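Local coordinates for protein NANS (YJHS), A 9-O-acetyl N-acetylneuraminic acid esterase (Escherichia coli O157:H7 EDL933, PDB 3PT5) that probably removes the 9-O-acetyl group from 9-O-acetyl-N-acetylneuraminic acid as an SGNH-type esterase, so that the bacterium can grow on this sialic acid, at residues A56-T61 and V83-S88. Numbering follows the deposited sequence.
Sequences ARFAHT and VQDMQS
Phe58 and Asp85 meet where two irregular loops run side by side, one leading out of strand 52-55 and the other following strand 73-75, the CA atoms of Phe58 and Asp85 being 7.8 Å apart. The Asp85 carboxylate lies almost parallel to the Phe58 ring, 5° between the planes, and its CG sits 3.6 Å above the ring plane, shifted toward the rim. Asp85 CB comes over the same face and makes a CH-pi contact, 4.0 Å from the Phe58 ring centroid. An Asx turn fixes the carboxylate in this pose: with CG anti to the backbone N (chi1 -176°), OD1 of Asp85 accepts from the backbone N of Gln87 at 3.0 Å. The ring also stacks with His81.

Gln87 brings its amide to the ring steeply inclined, OE1 being 3.6 Å from Phe58 CD2, while its extended chain carries NE2 on to the carbonyl O of Thr61 at 3.2 Å. That bond is nearly straight, although the position of the Thr61 oxygen is less certain; NE2 also donates to Cys79 O. Nearer the start of both segments, Val83 CG2 lies over one face of the Arg57 guanidinium, toward its rim, 3.7 Å from NH1. A bend at chi3 (-54°) turns the guanidinium alongside Val83, where NE bonds His81 O, NH1 bonds Pro128 O and NH2 forms a salt bridge with Asp166 of helix 162-176, which probably balances the buried charge.

Carboxylate on ring, methyl over guanidinium and one amide hydrogen bond thus join two loops of this SGNH hydrolase. A negative group over an aromatic face is unlikely to attract in itself; the Asx turn and CB contact plausibly hold it there.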
ATOM      1  N   ALA A  56       8.345   7.425   8.356  1.00 12.44           N
ATOM      2  CA  ALA A  56       7.797   6.887   9.616  1.00 13.77           C
ATOM      3  C   ALA A  56       6.482   7.521  10.039  1.00 13.37           C
ATOM      4  O   ALA A  56       6.147   8.624   9.650  1.00 12.17           O
ATOM      5  CB  ALA A  56       8.807   7.052  10.757  1.00 12.80           C
ATOM      6  N   ARG A  57       5.758   6.797  10.894  1.00 14.68           N
ATOM      7  CA  ARG A  57       4.499   7.260  11.454  1.00 14.40           C
ATOM      8  C   ARG A  57       4.433   6.925  12.937  1.00 15.30           C
ATOM      9  O   ARG A  57       4.045   7.786  13.738  1.00 16.53           O
ATOM     10  CB  ARG A  57       3.295   6.636  10.736  1.00 14.87           C
ATOM     11  CG  ARG A  57       1.957   7.221  11.200  1.00 12.99           C
ATOM     12  CD  ARG A  57       0.743   6.597  10.494  1.00 11.65           C
ATOM     13  NE  ARG A  57       0.838   6.664   9.035  1.00 11.27           N
ATOM     14  CZ  ARG A  57       0.388   7.680   8.310  1.00 13.52           C
ATOM     15  NH1 ARG A  57       0.502   7.673   6.984  1.00 13.25           N
ATOM     16  NH2 ARG A  57      -0.212   8.703   8.908  1.00 14.96           N
ATOM     17  N   PHE A  58       4.792   5.691  13.288  1.00 14.96           N
ATOM     18  CA  PHE A  58       4.556   5.179  14.643  1.00 15.41           C
ATOM     19  C   PHE A  58       5.648   5.718  15.559  1.00 16.27           C
ATOM     20  O   PHE A  58       6.594   6.364  15.102  1.00 16.42           O
ATOM     21  CB  PHE A  58       4.552   3.648  14.654  1.00 15.12           C
ATOM     22  CG  PHE A  58       3.666   3.022  13.571  1.00 14.86           C
ATOM     23  CD1 PHE A  58       2.443   3.599  13.207  1.00 16.54           C
ATOM     24  CD2 PHE A  58       4.059   1.850  12.942  1.00 15.65           C
ATOM     25  CE1 PHE A  58       1.660   3.019  12.212  1.00 13.07           C
ATOM     26  CE2 PHE A  58       3.273   1.265  11.965  1.00 13.80           C
ATOM     27  CZ  PHE A  58       2.088   1.846  11.602  1.00 13.15           C
ATOM     28  N   ALA A  59       5.524   5.440  16.853  1.00 16.51           N
ATOM     29  CA  ALA A  59       6.479   5.951  17.824  1.00 16.17           C
ATOM     30  C   ALA A  59       7.786   5.148  17.821  1.00 16.52           C
ATOM     31  O   ALA A  59       8.826   5.602  18.344  1.00 18.20           O
ATOM     32  CB  ALA A  59       5.817   5.964  19.202  1.00 16.52           C
ATOM     33  N   HIS A  60       7.759   3.951  17.237  1.00 15.92           N
ATOM     34  CA  HIS A  60       8.970   3.149  17.066  1.00 15.38           C
ATOM     35  C   HIS A  60       8.940   2.563  15.675  1.00 15.43           C
ATOM     36  O   HIS A  60       7.874   2.544  15.044  1.00 16.20           O
ATOM     37  CB  HIS A  60       9.094   2.041  18.124  1.00 15.57           C
ATOM     38  CG  HIS A  60       9.170   2.575  19.521  1.00 18.60           C
ATOM     39  ND1 HIS A  60      10.363   2.807  20.178  1.00 20.76           N
ATOM     40  CD2 HIS A  60       8.190   2.998  20.349  1.00 18.94           C
ATOM     41  CE1 HIS A  60      10.106   3.322  21.366  1.00 18.58           C
ATOM     42  NE2 HIS A  60       8.798   3.465  21.487  1.00 19.77           N
ATOM     43  N   THR A  61      10.097   2.119  15.181  1.00 14.33           N
ATOM     44  CA  THR A  61      10.137   1.616  13.810  1.00 14.47           C
ATOM     45  C   THR A  61       9.331   0.333  13.684  1.00 13.96           C
ATOM     46  O   THR A  61       8.710   0.074  12.640  1.00 13.09           O
ATOM     47  CB  THR A  61      11.571   1.405  13.314  1.00 13.75           C
ATOM     48  OG1 THR A  61      12.265   0.491  14.170  1.00 16.67           O
ATOM     49  CG2 THR A  61      12.289   2.721  13.286  1.00 13.27           C
ATOM     50  N   VAL A  83      -1.468   4.319   8.070  1.00 10.96           N
ATOM     51  CA  VAL A  83      -2.289   4.970   9.083  1.00 12.16           C
ATOM     52  C   VAL A  83      -2.802   3.953  10.089  1.00 11.79           C
ATOM     53  O   VAL A  83      -2.870   4.232  11.310  1.00 12.12           O
ATOM     54  CB  VAL A  83      -3.485   5.694   8.428  1.00 12.05           C
ATOM     55  CG1 VAL A  83      -4.298   6.448   9.462  1.00 13.59           C
ATOM     56  CG2 VAL A  83      -2.998   6.623   7.317  1.00 13.21           C
ATOM     57  N   GLN A  84      -3.173   2.775   9.591  1.00 11.54           N
ATOM     58  CA  GLN A  84      -3.479   1.662  10.474  1.00 11.98           C
ATOM     59  C   GLN A  84      -2.253   0.813  10.792  1.00 12.32           C
ATOM     60  O   GLN A  84      -1.560   0.330   9.887  1.00 12.43           O
ATOM     61  CB  GLN A  84      -4.548   0.785   9.857  1.00 11.43           C
ATOM     62  CG  GLN A  84      -5.061  -0.257  10.815  1.00 11.17           C
ATOM     63  CD  GLN A  84      -5.986  -1.221  10.143  1.00 11.67           C
ATOM     64  OE1 GLN A  84      -6.100  -1.228   8.902  1.00  8.80           O
ATOM     65  NE2 GLN A  84      -6.627  -2.075  10.933  1.00 14.28           N
ATOM     66  N   ASP A  85      -1.998   0.607  12.081  1.00 12.77           N
ATOM     67  CA  ASP A  85      -0.812  -0.108  12.541  1.00 11.02           C
ATOM     68  C   ASP A  85      -1.090  -1.601  12.680  1.00 11.18           C
ATOM     69  O   ASP A  85      -1.858  -2.018  13.563  1.00 11.13           O
ATOM     70  CB  ASP A  85      -0.380   0.499  13.899  1.00 11.70           C
ATOM     71  CG  ASP A  85       0.912  -0.093  14.450  1.00 12.98           C
ATOM     72  OD1 ASP A  85       1.396  -1.140  13.964  1.00 13.47           O
ATOM     73  OD2 ASP A  85       1.442   0.501  15.432  1.00 15.05           O
ATOM     74  N   MET A  86      -0.503  -2.403  11.779  1.00 10.38           N
ATOM     75  CA  MET A  86      -0.730  -3.853  11.775  1.00  9.63           C
ATOM     76  C   MET A  86       0.406  -4.642  12.430  1.00  9.60           C
ATOM     77  O   MET A  86       0.396  -5.873  12.411  1.00 10.19           O
ATOM     78  CB  MET A  86      -0.916  -4.361  10.325  1.00  9.68           C
ATOM     79  CG  MET A  86      -2.041  -3.685   9.520  1.00 11.39           C
ATOM     80  SD  MET A  86      -3.669  -3.825  10.274  1.00 12.27           S
ATOM     81  CE  MET A  86      -4.016  -5.538   9.881  1.00 11.99           C
ATOM     82  N   GLN A  87       1.385  -3.947  13.008  1.00 10.21           N
ATOM     83  CA  GLN A  87       2.642  -4.575  13.395  1.00 10.45           C
ATOM     84  C   GLN A  87       2.535  -5.551  14.551  1.00 10.27           C
ATOM     85  O   GLN A  87       3.432  -6.363  14.737  1.00 11.30           O
ATOM     86  CB  GLN A  87       3.714  -3.521  13.673  1.00 10.98           C
ATOM     87  CG  GLN A  87       4.020  -2.593  12.497  1.00 11.10           C
ATOM     88  CD  GLN A  87       5.210  -1.764  12.803  1.00 13.07           C
ATOM     89  OE1 GLN A  87       5.391  -1.335  13.953  1.00 13.03           O
ATOM     90  NE2 GLN A  87       6.025  -1.484  11.789  1.00 12.71           N
ATOM     91  N   SER A  88       1.437  -5.477  15.302  1.00 10.02           N
ATOM     92  CA  SER A  88       1.154  -6.425  16.389  1.00 10.26           C
ATOM     93  C   SER A  88       0.205  -7.588  16.024  1.00  9.98           C
ATOM     94  O   SER A  88      -0.100  -8.434  16.863  1.00 10.24           O
ATOM     95  CB  SER A  88       0.661  -5.684  17.649  1.00 11.24           C
ATOM     96  OG  SER A  88       1.671  -4.807  18.148  1.00 12.73           O
TER